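Local coordinates for ABC transporter periplasmic-binding protein YtfQ (Mycobacterium smegmatis, PDB 6HBD) that binds furanose sugars, beta-D-galactofuranose among them, and probably hands L-arabinofuranose to an ABC transporter for uptake, at residues 16-21 / 73-78; 57-62 / 80-85; 145-150 / 201-206; 100-105 / 118-123; 242-247 / 300-305. All blocks are in the same frame, centred on the assembly; numbering follows the deposited sequence.

From the N terminus, interaction 1 closes a loop of about fifty residues by pairing the first strand, 19-24, with strand 76-79. Interaction 2 opens inside that loop, at the start of helix 59-72, and closes just beyond it at 80-85, so the two cross. Interaction 4 follows with a short loop that sets strand 101-104 beside 118-121; it touches interaction 1 through backbone bonds in the same sheet and interaction 2 through S80 and D105. The chain then enters the second lobe, where interaction 3 joins strand 146-152 to the loop after helix 189-202. Interaction 5 closes last, bringing the C-terminal region at 300-305 onto helix 244-252. None of the five nests inside another.

Interaction 1. Residues 16-21 / 73-78; sequences GALTLG and GVDVIA
L18 reaches D75 at the N-terminal end of a parallel beta pairing, strand 19-24 beside 76-79, in the alpha/beta sheet of the first lobe of this type I periplasmic-binding fold. The chain gets from one strand to the other through helix 30-46, strand 49-54 and helix 59-72. CG of L18 stands anti to the backbone N (chi1 180°), and CD1 comes 3.7 Å from D75 CB as the two side chains slide past each other in opposite senses.

At T19 the backbone N donates to D75 OD2 over 2.9 Å, on the anti side and somewhat out of the carboxylate plane. T19 O in turn receives D75 N and, weakly, V76 N, so both polar backbone atoms of T19 are engaged as the parallel pairing begins. T19 CG2 leans against V74 CG1 at 4.0 Å.

L20 faces the same side of the sheet as V76; its CD2 lies 4.0 Å from V76 CG1, and K274 and A277 of helix 266-277 touch L18 on that flank. G21 then completes the pairing: its N donates to V76 O at 3.2 Å, and its O accepts A78 N at 3.0 Å.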
# COMPACT_ATOMS: atom_id res chain seq x y z
N GLY A 16 19.92 -16.09 22.00
CA GLY A 16 18.97 -15.76 23.06
C GLY A 16 18.57 -14.29 23.09
O GLY A 16 18.89 -13.57 24.06
N ALA A 17 17.83 -13.84 22.03
CA ALA A 17 17.35 -12.45 21.81
C ALA A 17 15.87 -12.43 21.46
O ALA A 17 15.28 -13.49 21.23
CB ALA A 17 18.14 -11.83 20.66
N LEU A 18 15.28 -11.21 21.33
CA LEU A 18 13.86 -11.05 20.96
C LEU A 18 13.48 -11.92 19.76
O LEU A 18 14.20 -11.92 18.75
CB LEU A 18 13.52 -9.59 20.65
CG LEU A 18 12.08 -9.30 20.25
CD1 LEU A 18 11.16 -9.43 21.43
CD2 LEU A 18 11.94 -7.91 19.70
N THR A 19 12.36 -12.65 19.86
CA THR A 19 11.87 -13.52 18.79
C THR A 19 10.62 -12.87 18.21
O THR A 19 9.68 -12.58 18.96
CB THR A 19 11.60 -14.94 19.32
OG1 THR A 19 12.74 -15.39 20.07
CG2 THR A 19 11.28 -15.91 18.19
N LEU A 20 10.63 -12.61 16.90
CA LEU A 20 9.53 -11.95 16.19
C LEU A 20 9.01 -12.88 15.12
O LEU A 20 9.80 -13.54 14.45
CB LEU A 20 10.08 -10.66 15.55
CG LEU A 20 9.12 -9.60 14.96
CD1 LEU A 20 8.86 -9.82 13.49
CD2 LEU A 20 7.85 -9.47 15.75
N GLY A 21 7.69 -12.97 14.98
CA GLY A 21 7.05 -13.75 13.94
C GLY A 21 6.32 -12.79 13.01
O GLY A 21 5.46 -12.04 13.48
N GLY A 73 6.02 -20.24 20.42
CA GLY A 73 6.26 -19.51 21.65
C GLY A 73 7.09 -18.27 21.42
O GLY A 73 8.09 -18.05 22.11
N VAL A 74 6.68 -17.45 20.42
CA VAL A 74 7.39 -16.22 20.07
C VAL A 74 7.08 -15.13 21.09
O VAL A 74 6.14 -15.27 21.87
CB VAL A 74 7.16 -15.75 18.60
CG1 VAL A 74 7.41 -16.89 17.61
CG2 VAL A 74 5.79 -15.15 18.39
N ASP A 75 7.88 -14.07 21.12
CA ASP A 75 7.72 -12.97 22.08
C ASP A 75 6.71 -11.92 21.58
O ASP A 75 5.97 -11.38 22.39
CB ASP A 75 9.08 -12.34 22.41
CG ASP A 75 10.12 -13.34 22.92
OD1 ASP A 75 9.75 -14.21 23.75
OD2 ASP A 75 11.29 -13.26 22.49
N VAL A 76 6.71 -11.61 20.27
CA VAL A 76 5.78 -10.66 19.64
C VAL A 76 5.41 -11.19 18.26
O VAL A 76 6.22 -11.89 17.65
CB VAL A 76 6.37 -9.22 19.54
CG1 VAL A 76 5.46 -8.28 18.75
CG2 VAL A 76 6.65 -8.64 20.92
N ILE A 77 4.20 -10.88 17.78
CA ILE A 77 3.73 -11.23 16.43
C ILE A 77 3.34 -9.95 15.69
O ILE A 77 2.83 -9.00 16.28
CB ILE A 77 2.55 -12.27 16.44
CG1 ILE A 77 3.07 -13.65 16.87
CG2 ILE A 77 1.87 -12.36 15.06
CD1 ILE A 77 2.01 -14.68 17.29
N ALA A 78 3.62 -9.92 14.39
CA ALA A 78 3.25 -8.80 13.54
C ALA A 78 2.88 -9.35 12.19
O ALA A 78 3.37 -10.41 11.80
CB ALA A 78 4.41 -7.83 13.43

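Interaction 2. Residues 57-62 / 80-85; sequences GEQEKQ and SPVVRT
Q62 and the loop S80-V82 form the tight half of this contact, where the first turn of helix 59-72 meets the segment that follows strand 76-79. The side-chain amide of Q62 works as a substitute peptide group. Its OE1 accepts V82 N at 2.9 Å, with the donor in the carbonyl plane, while NE2 donates to S80 O at 3.1 Å, approaching that carbonyl from above its plane rather than along a lone pair. NE2 has a further, weak bond to A23 O. With CG anti to the carbonyl carbon (chi1 -76°) and the chain extended beyond it, the amide is carried straight from the helix to the loop. V82 CG1 fills the angle between the two glutamines, pressed to 3.2 Å from Q62 OE1 and 3.7 Å from Q59 CB.

The other half lies nearer solvent. Q59 also runs out extended, CG anti to its backbone N, and its NE2 gives one bond to T85 O at 2.8 Å; T85 O lies in the plane of the amide but the donor is tilted from the carbonyl plane. T85 is exposed, and G57 adds little beyond a distant approach of its O to V82 CG2. W87 packs against Q59 from outside the two segments.

S80 has its OG hydrogen-bonded to D105 of the sugar pocket, and R84, further along the same loop, makes a salt bridge to D162 of the second lobe. S80 O and V82 N are both bonded by the Q62 amide, and the paired bonds fix which way round that amide is turned.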
# COMPACT_ATOMS: atom_id res chain seq x y z
N GLY A 57 -0.93 -14.38 -0.72
CA GLY A 57 -2.18 -13.70 -1.03
C GLY A 57 -3.46 -14.36 -0.55
O GLY A 57 -4.54 -13.97 -0.99
N GLU A 58 -3.37 -15.29 0.42
CA GLU A 58 -4.53 -16.03 0.94
C GLU A 58 -4.59 -15.95 2.46
O GLU A 58 -3.66 -16.40 3.14
CB GLU A 58 -4.50 -17.49 0.45
CG GLU A 58 -3.13 -18.15 0.47
CD GLU A 58 -3.11 -19.56 -0.07
OE1 GLU A 58 -2.49 -20.44 0.58
OE2 GLU A 58 -3.70 -19.79 -1.15
N GLN A 59 -5.68 -15.34 2.98
CA GLN A 59 -5.89 -15.08 4.42
C GLN A 59 -5.74 -16.29 5.33
O GLN A 59 -5.28 -16.15 6.45
CB GLN A 59 -7.27 -14.45 4.64
CG GLN A 59 -7.62 -14.20 6.11
CD GLN A 59 -8.70 -13.18 6.33
OE1 GLN A 59 -9.52 -12.88 5.45
NE2 GLN A 59 -8.77 -12.67 7.54
N GLU A 60 -6.15 -17.47 4.84
CA GLU A 60 -6.12 -18.71 5.62
C GLU A 60 -4.69 -19.10 5.95
O GLU A 60 -4.46 -19.68 7.01
CB GLU A 60 -6.83 -19.87 4.86
CG GLU A 60 -8.34 -19.72 4.70
CD GLU A 60 -8.81 -18.52 3.89
OE1 GLU A 60 -9.74 -17.82 4.35
OE2 GLU A 60 -8.22 -18.26 2.82
N LYS A 61 -3.72 -18.77 5.06
CA LYS A 61 -2.32 -19.08 5.27
C LYS A 61 -1.64 -18.05 6.20
O LYS A 61 -0.65 -18.40 6.86
CB LYS A 61 -1.60 -19.27 3.92
CG LYS A 61 -0.24 -20.00 3.99
CD LYS A 61 -0.32 -21.51 4.33
CE LYS A 61 0.74 -21.95 5.32
NZ LYS A 61 2.13 -21.78 4.80
N GLN A 62 -2.18 -16.82 6.32
CA GLN A 62 -1.69 -15.82 7.30
C GLN A 62 -2.17 -16.27 8.68
O GLN A 62 -1.44 -16.17 9.67
CB GLN A 62 -2.25 -14.41 7.04
CG GLN A 62 -1.63 -13.65 5.88
CD GLN A 62 -1.75 -12.16 6.04
OE1 GLN A 62 -2.73 -11.52 5.61
NE2 GLN A 62 -0.76 -11.55 6.68
N SER A 80 0.54 -8.19 8.17
CA SER A 80 -0.13 -7.21 7.33
C SER A 80 -1.49 -7.81 6.98
O SER A 80 -1.56 -8.65 6.07
CB SER A 80 0.69 -6.93 6.09
OG SER A 80 -0.10 -6.33 5.08
N PRO A 81 -2.58 -7.46 7.71
CA PRO A 81 -3.90 -8.05 7.41
C PRO A 81 -4.33 -7.90 5.95
O PRO A 81 -4.77 -6.83 5.53
CB PRO A 81 -4.86 -7.33 8.38
CG PRO A 81 -4.04 -6.52 9.27
CD PRO A 81 -2.64 -6.48 8.82
N VAL A 82 -4.17 -8.99 5.16
CA VAL A 82 -4.53 -9.00 3.74
C VAL A 82 -5.87 -8.28 3.47
O VAL A 82 -5.93 -7.41 2.60
CB VAL A 82 -4.46 -10.41 3.09
CG1 VAL A 82 -5.35 -11.42 3.79
CG2 VAL A 82 -4.80 -10.34 1.60
N VAL A 83 -6.92 -8.64 4.26
CA VAL A 83 -8.26 -8.03 4.22
C VAL A 83 -8.66 -7.65 5.65
O VAL A 83 -8.14 -8.21 6.62
CB VAL A 83 -9.34 -8.87 3.50
CG1 VAL A 83 -9.03 -9.00 2.01
CG2 VAL A 83 -9.50 -10.24 4.14
N ARG A 84 -9.51 -6.62 5.77
CA ARG A 84 -9.91 -6.09 7.06
C ARG A 84 -10.55 -7.10 8.04
O ARG A 84 -10.35 -6.99 9.25
CB ARG A 84 -10.90 -4.92 6.88
CG ARG A 84 -10.32 -3.66 6.26
CD ARG A 84 -10.33 -2.48 7.21
NE ARG A 84 -10.46 -1.19 6.53
CZ ARG A 84 -11.58 -0.71 5.99
NH1 ARG A 84 -12.70 -1.43 5.99
NH2 ARG A 84 -11.58 0.50 5.42
N THR A 85 -11.31 -8.06 7.52
CA THR A 85 -12.15 -9.00 8.28
C THR A 85 -11.67 -10.49 8.38
O THR A 85 -11.00 -11.00 7.48
CB THR A 85 -13.49 -8.97 7.56
OG1 THR A 85 -13.28 -9.53 6.26
CG2 THR A 85 -14.05 -7.52 7.43

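Interaction 3. Residues 145-150 / 201-206; sequences PVNIVQ and KSTPQI
N147, near the start of an inner strand of the second lobe's sheet, packs against Q205 in the loop between helix 189-202 and strand 208-211. That helix belongs to a beta-alpha-beta crossover: the chain leaves strand 177-184, passes over strand 146-152 and comes back into the sheet on its far side as 208-211. The contact therefore joins the start of strand 146-152 to the return turn of the crossover that spans it.

One hydrogen bond links the two segments. Q205 NE2 donates to P145 O over 3.3 Å, from above the carbonyl plane, though P145 O lies close to the plane of the Q205 amide. The extended chain of Q205, with CG anti to the backbone N (chi1 -174°), carries the amide that far. NE2 has a second partner in D207 OD1, which also accepts N147 N, so this aspartate braces both sides.

Polar groups also touch without bonding. The amides of N147 and Q205 meet with their planes 40° apart, ND2 of N147 lying 3.3 Å from both OE1 and NE2 of Q205. N147 OD1 comes 3.0 Å from Q205 O, acceptor against acceptor.

Apolar contact follows further along the strand, on the side of the sheet that N147 shares with V149. There V149 CG2 meets the branch of I206, with CG2 at 3.4 Å and CG1 at 3.7 Å.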
# COMPACT_ATOMS: atom_id res chain seq x y z
N PRO A 145 -16.77 16.49 -20.50
CA PRO A 145 -16.49 15.49 -19.46
C PRO A 145 -15.12 14.83 -19.65
O PRO A 145 -14.60 14.77 -20.77
CB PRO A 145 -17.67 14.51 -19.56
CG PRO A 145 -18.14 14.62 -20.94
CD PRO A 145 -17.82 16.01 -21.43
N VAL A 146 -14.53 14.37 -18.51
CA VAL A 146 -13.22 13.72 -18.41
C VAL A 146 -13.47 12.33 -17.81
O VAL A 146 -14.02 12.21 -16.70
CB VAL A 146 -12.26 14.59 -17.56
CG1 VAL A 146 -10.85 13.99 -17.52
CG2 VAL A 146 -12.21 16.02 -18.09
N ASN A 147 -13.10 11.31 -18.56
CA ASN A 147 -13.38 9.93 -18.22
C ASN A 147 -12.30 9.30 -17.41
O ASN A 147 -11.19 9.12 -17.91
CB ASN A 147 -13.64 9.11 -19.49
CG ASN A 147 -15.02 9.31 -20.05
OD1 ASN A 147 -15.73 8.34 -20.31
ND2 ASN A 147 -15.45 10.55 -20.30
N ILE A 148 -12.62 8.91 -16.17
CA ILE A 148 -11.67 8.29 -15.26
C ILE A 148 -11.97 6.81 -15.18
O ILE A 148 -13.11 6.40 -15.05
CB ILE A 148 -11.63 8.98 -13.84
CG1 ILE A 148 -11.15 10.45 -13.93
CG2 ILE A 148 -10.73 8.21 -12.88
CD1 ILE A 148 -11.73 11.28 -13.03
N VAL A 149 -10.93 6.02 -15.22
CA VAL A 149 -10.96 4.57 -15.08
C VAL A 149 -10.22 4.33 -13.76
O VAL A 149 -9.39 5.16 -13.39
CB VAL A 149 -10.23 3.98 -16.29
CG1 VAL A 149 -10.25 2.47 -16.27
CG2 VAL A 149 -10.84 4.51 -17.57
N GLN A 150 -10.55 3.25 -13.01
CA GLN A 150 -9.96 3.01 -11.69
C GLN A 150 -9.57 1.54 -11.48
O GLN A 150 -10.44 0.66 -11.52
CB GLN A 150 -10.92 3.49 -10.58
CG GLN A 150 -10.44 3.21 -9.11
CD GLN A 150 -11.07 4.03 -7.97
OE1 GLN A 150 -11.13 3.55 -6.84
NE2 GLN A 150 -11.48 5.29 -8.16
N LYS A 201 -11.77 -2.06 -24.25
CA LYS A 201 -12.89 -2.58 -25.03
C LYS A 201 -14.16 -1.82 -24.60
O LYS A 201 -14.65 -0.97 -25.34
CB LYS A 201 -13.07 -4.10 -24.81
CG LYS A 201 -11.92 -4.95 -25.33
CD LYS A 201 -12.13 -6.43 -25.02
CE LYS A 201 -10.85 -7.15 -24.62
NZ LYS A 201 -11.12 -8.54 -24.16
N SER A 202 -14.62 -2.07 -23.35
CA SER A 202 -15.85 -1.51 -22.81
C SER A 202 -15.96 0.02 -22.88
O SER A 202 -17.06 0.52 -23.08
CB SER A 202 -16.08 -1.98 -21.38
OG SER A 202 -15.22 -1.37 -20.43
N THR A 203 -14.85 0.75 -22.68
CA THR A 203 -14.90 2.22 -22.67
C THR A 203 -14.16 2.81 -23.88
O THR A 203 -12.97 2.54 -24.07
CB THR A 203 -14.38 2.76 -21.33
OG1 THR A 203 -15.01 2.02 -20.28
CG2 THR A 203 -14.69 4.26 -21.15
N PRO A 204 -14.85 3.63 -24.69
CA PRO A 204 -14.17 4.24 -25.85
C PRO A 204 -13.29 5.42 -25.43
O PRO A 204 -12.07 5.35 -25.64
CB PRO A 204 -15.32 4.67 -26.77
CG PRO A 204 -16.51 4.81 -25.88
CD PRO A 204 -16.26 4.06 -24.60
N GLN A 205 -13.90 6.46 -24.79
CA GLN A 205 -13.19 7.66 -24.34
C GLN A 205 -12.66 7.44 -22.92
O GLN A 205 -13.45 7.35 -21.99
CB GLN A 205 -14.15 8.87 -24.36
CG GLN A 205 -13.49 10.23 -24.04
CD GLN A 205 -14.46 11.24 -23.44
OE1 GLN A 205 -15.68 11.13 -23.57
NE2 GLN A 205 -13.93 12.25 -22.75
N ILE A 206 -11.32 7.32 -22.77
CA ILE A 206 -10.60 7.17 -21.49
C ILE A 206 -9.58 8.34 -21.40
O ILE A 206 -8.60 8.36 -22.14
CB ILE A 206 -9.91 5.78 -21.38
CG1 ILE A 206 -10.94 4.64 -21.31
CG2 ILE A 206 -8.98 5.76 -20.16
CD1 ILE A 206 -10.37 3.21 -21.38

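Interaction 4. Residues 100-105 / 118-123; sequences PVILTD and TFIGAD. With GZL (beta-D-galactofuranose), chain L.
L103 and F119 sit side by side in parallel strands 101-104 and 118-121 of the first lobe's sheet, joined by a loop with no helix between them. Backbone bonds alternate across the pair, L103 N to T118 O and then I120 N to L103 O. The next, from D105 N to I120 O, spans 2.7 Å.

F119 can be followed from its root outward. Its CB stands on the same face as L103, 4.2 Å from L103 O. With CG anti to the backbone N (chi1 169°), the ring is laid along the neighbouring strand, presenting its edge. CD1 comes 3.6 Å from L103 O and 4.0 Å from L103 CB; CE1 moves on to D105 N at 3.7 Å, and CZ ends near D105 C. The ring edge thus follows the backbone from L103 to D105, while G121 N lies over one face, toward the rim. On the other side of the sheet, I120 CD1 fits between I102 CG2 and T104 CG2, under L272 of helix 266-277.

Where the strands end, D105 turns into the sugar pocket with a positive phi. Its carboxylate is positioned at OD2 by a salt bridge from R32 and by T104 OG1, which donates to the same oxygen, while S80 serves OD1. E28, S29, R163 and D241 also bind the galactofuranose. At D105 the sugar is held by backbone and side chain together: O6 donates to D105 O at 2.7 Å, and O5 lies 2.6 Å from D105 OD1.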
# COMPACT_ATOMS: atom_id res chain seq x y z
N PRO A 100 1.98 -9.99 22.28
CA PRO A 100 1.46 -8.73 21.71
C PRO A 100 1.40 -8.74 20.18
O PRO A 100 2.14 -9.49 19.54
CB PRO A 100 2.46 -7.69 22.22
CG PRO A 100 3.14 -8.31 23.39
CD PRO A 100 3.23 -9.76 23.03
N VAL A 101 0.52 -7.89 19.58
CA VAL A 101 0.34 -7.85 18.14
C VAL A 101 0.59 -6.45 17.59
O VAL A 101 0.13 -5.49 18.19
CB VAL A 101 -1.06 -8.38 17.75
CG1 VAL A 101 -1.29 -8.34 16.25
CG2 VAL A 101 -1.27 -9.80 18.28
N ILE A 102 1.31 -6.35 16.44
CA ILE A 102 1.56 -5.07 15.74
C ILE A 102 1.06 -5.26 14.31
O ILE A 102 1.39 -6.24 13.65
CB ILE A 102 3.05 -4.58 15.75
CG1 ILE A 102 3.59 -4.45 17.19
CG2 ILE A 102 3.18 -3.24 14.99
CD1 ILE A 102 5.14 -4.28 17.31
N LEU A 103 0.24 -4.30 13.83
CA LEU A 103 -0.31 -4.32 12.48
C LEU A 103 0.54 -3.41 11.62
O LEU A 103 0.86 -2.30 12.07
CB LEU A 103 -1.78 -3.86 12.50
CG LEU A 103 -2.85 -4.96 12.69
CD1 LEU A 103 -2.47 -5.96 13.79
CD2 LEU A 103 -4.21 -4.35 12.95
N THR A 104 1.00 -3.90 10.44
CA THR A 104 1.86 -3.12 9.55
C THR A 104 1.21 -2.99 8.15
O THR A 104 0.72 -3.97 7.59
CB THR A 104 3.33 -3.64 9.51
OG1 THR A 104 3.55 -4.53 8.42
CG2 THR A 104 3.78 -4.27 10.80
N ASP A 105 1.12 -1.73 7.65
CA ASP A 105 0.63 -1.29 6.35
C ASP A 105 -0.84 -1.64 5.99
O ASP A 105 -1.31 -1.19 4.95
CB ASP A 105 1.58 -1.75 5.24
CG ASP A 105 1.68 -3.22 4.95
OD1 ASP A 105 0.80 -3.75 4.22
OD2 ASP A 105 2.66 -3.86 5.41
N THR A 118 -0.45 -1.54 18.17
CA THR A 118 -0.32 -0.37 17.30
C THR A 118 -0.48 -0.73 15.85
O THR A 118 -0.35 -1.91 15.50
CB THR A 118 1.05 0.33 17.53
OG1 THR A 118 1.09 1.57 16.83
CG2 THR A 118 2.22 -0.53 17.10
N PHE A 119 -0.69 0.31 14.99
CA PHE A 119 -0.76 0.18 13.53
C PHE A 119 0.24 1.16 12.87
O PHE A 119 0.11 2.37 13.05
CB PHE A 119 -2.20 0.41 13.03
CG PHE A 119 -2.37 0.55 11.53
CD1 PHE A 119 -1.72 -0.30 10.65
CD2 PHE A 119 -3.21 1.52 10.99
CE1 PHE A 119 -1.84 -0.14 9.28
CE2 PHE A 119 -3.34 1.67 9.60
CZ PHE A 119 -2.66 0.84 8.76
N ILE A 120 1.20 0.61 12.09
CA ILE A 120 2.22 1.38 11.38
C ILE A 120 1.77 1.36 9.94
O ILE A 120 1.69 0.27 9.37
CB ILE A 120 3.67 0.80 11.48
CG1 ILE A 120 3.89 -0.09 12.73
CG2 ILE A 120 4.74 1.91 11.39
CD1 ILE A 120 5.11 -1.04 12.55
N GLY A 121 1.44 2.51 9.35
CA GLY A 121 1.00 2.54 7.95
C GLY A 121 0.81 3.95 7.48
O GLY A 121 1.12 4.86 8.25
N ALA A 122 0.27 4.17 6.26
CA ALA A 122 0.07 5.53 5.76
C ALA A 122 -1.41 5.92 5.85
O ALA A 122 -2.22 5.10 6.27
CB ALA A 122 0.55 5.61 4.33
N ASP A 123 -1.75 7.19 5.51
CA ASP A 123 -3.14 7.65 5.47
C ASP A 123 -3.58 7.45 4.03
O ASP A 123 -3.46 8.37 3.19
CB ASP A 123 -3.31 9.12 5.93
CG ASP A 123 -4.75 9.68 5.90
OD1 ASP A 123 -5.70 8.87 5.72
OD2 ASP A 123 -4.91 10.91 6.06
C6 GZL L . -0.14 -0.13 1.66
C5 GZL L . 0.13 -1.59 1.38
C4 GZL L . -0.27 -1.99 -0.02
C3 GZL L . 0.45 -1.26 -1.15
C2 GZL L . 0.32 -2.25 -2.28
O6 GZL L . 0.09 0.16 3.03
O5 GZL L . -0.49 -2.43 2.36
O4 GZL L . 0.08 -3.38 -0.25
O3 GZL L . -0.12 -0.01 -1.51
C1 GZL L . 0.61 -3.55 -1.57
O2 GZL L . 1.23 -2.05 -3.35
O1 GZL L . -0.11 -4.47 -2.31

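Interaction 5. Residues 242-247 / 300-305; sequences ATHDGM and AALPNR. With ZN (zinc ion), chain C.
The backbones of A242-M247 and A300-R305 keep apart, M247 and L302 being nearest (CA to CA 7.2 Å), so side chains bridge the gap between the start of helix 244-252 and the C-terminal part of helix 295-301. T243 caps helix 244-252, its OG1 accepting G246 N.

L302 is the apolar link: CD2 lies 3.8 Å from M247 CB and 3.9 Å from CD2 of H244, at the ring edge. CG of H244 is anti to the backbone N (chi1 -164°), and the opposite flank of the ring coordinates a zinc ion through ND1 at 2.3 Å. A water on the same metal donates to D245 OD1 at 2.7 Å, bringing D245 in at one remove.

R305, which opens helix 305-313, folds back toward A242, whose O lies 2.6 Å from NH1, near the guanidinium plane. M247 bends at chi2 and chi3 and lays CG and SD over one face of that group, toward the rim.

Beneath these side chains runs strand 292-293, whose F293 touches A242, M247, A301 and R305. I258 and zinc-binding E260 touch A242. The contact thus ties the junction of helices 295-301 and 305-313 to helix 244-252 and edge strand 292-293.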
# COMPACT_ATOMS: atom_id res chain seq x y z
N ALA A 242 4.92 4.79 -5.66
CA ALA A 242 6.27 5.33 -5.91
C ALA A 242 7.37 4.24 -5.69
O ALA A 242 8.31 4.43 -4.94
CB ALA A 242 6.55 6.58 -5.06
N THR A 243 7.20 3.08 -6.34
CA THR A 243 8.16 1.98 -6.45
C THR A 243 9.25 2.42 -7.43
O THR A 243 9.15 3.51 -8.01
CB THR A 243 7.47 0.72 -6.94
OG1 THR A 243 6.72 1.03 -8.11
CG2 THR A 243 6.57 0.11 -5.89
N HIS A 244 10.29 1.60 -7.62
CA HIS A 244 11.38 1.95 -8.52
C HIS A 244 10.86 2.04 -9.91
O HIS A 244 11.00 3.09 -10.54
CB HIS A 244 12.51 0.90 -8.46
CG HIS A 244 13.82 1.32 -9.05
ND1 HIS A 244 14.90 0.45 -9.06
CD2 HIS A 244 14.20 2.51 -9.56
CE1 HIS A 244 15.90 1.13 -9.59
NE2 HIS A 244 15.52 2.38 -9.92
N ASP A 245 10.17 0.98 -10.35
CA ASP A 245 9.60 0.90 -11.70
C ASP A 245 8.54 1.99 -11.92
O ASP A 245 8.59 2.69 -12.93
CB ASP A 245 9.10 -0.52 -11.99
CG ASP A 245 10.19 -1.58 -11.83
OD1 ASP A 245 11.38 -1.20 -11.73
OD2 ASP A 245 9.86 -2.78 -11.78
N GLY A 246 7.67 2.19 -10.94
CA GLY A 246 6.68 3.27 -10.99
C GLY A 246 7.33 4.63 -11.17
O GLY A 246 7.03 5.35 -12.12
N MET A 247 8.32 4.93 -10.32
CA MET A 247 9.05 6.20 -10.38
C MET A 247 9.83 6.39 -11.68
O MET A 247 9.91 7.53 -12.18
CB MET A 247 9.97 6.32 -9.19
CG MET A 247 9.25 6.64 -7.90
SD MET A 247 9.09 8.39 -7.49
CE MET A 247 8.58 9.04 -8.80
N ALA A 300 14.43 14.02 -10.13
CA ALA A 300 15.28 14.45 -9.03
C ALA A 300 15.22 13.54 -7.81
O ALA A 300 16.15 13.53 -6.99
CB ALA A 300 14.92 15.86 -8.63
N ALA A 301 14.10 12.83 -7.63
CA ALA A 301 13.86 11.95 -6.47
C ALA A 301 14.46 10.57 -6.61
O ALA A 301 14.63 9.90 -5.61
CB ALA A 301 12.37 11.83 -6.20
N LEU A 302 14.78 10.13 -7.85
CA LEU A 302 15.31 8.78 -8.08
C LEU A 302 16.70 8.50 -7.52
O LEU A 302 16.88 7.38 -7.06
CB LEU A 302 15.32 8.43 -9.57
CG LEU A 302 14.01 7.90 -10.10
CD1 LEU A 302 13.93 8.06 -11.59
CD2 LEU A 302 13.78 6.43 -9.68
N PRO A 303 17.65 9.47 -7.55
CA PRO A 303 19.02 9.21 -7.11
C PRO A 303 19.21 8.38 -5.83
O PRO A 303 19.19 7.16 -5.97
CB PRO A 303 19.60 10.61 -7.01
CG PRO A 303 19.00 11.27 -8.17
CD PRO A 303 17.56 10.81 -8.15
N ASN A 304 19.48 8.92 -4.64
CA ASN A 304 19.73 8.02 -3.51
C ASN A 304 18.43 7.77 -2.81
O ASN A 304 18.18 8.27 -1.71
CB ASN A 304 20.80 8.60 -2.60
CG ASN A 304 22.08 8.81 -3.36
OD1 ASN A 304 22.88 7.89 -3.54
ND2 ASN A 304 22.28 10.03 -3.86
N ARG A 305 17.58 6.99 -3.46
CA ARG A 305 16.19 6.78 -3.07
C ARG A 305 15.99 6.14 -1.74
O ARG A 305 15.28 6.69 -0.90
CB ARG A 305 15.43 5.97 -4.14
CG ARG A 305 14.26 6.72 -4.76
CD ARG A 305 12.90 6.17 -4.38
NE ARG A 305 12.02 7.21 -3.85
CZ ARG A 305 10.73 7.03 -3.60
NH1 ARG A 305 10.16 5.85 -3.82
NH2 ARG A 305 10.00 8.02 -3.13
ZN ZN C . 14.38 -1.69 -8.54
O HOH W 1 13.42 -2.41 -10.38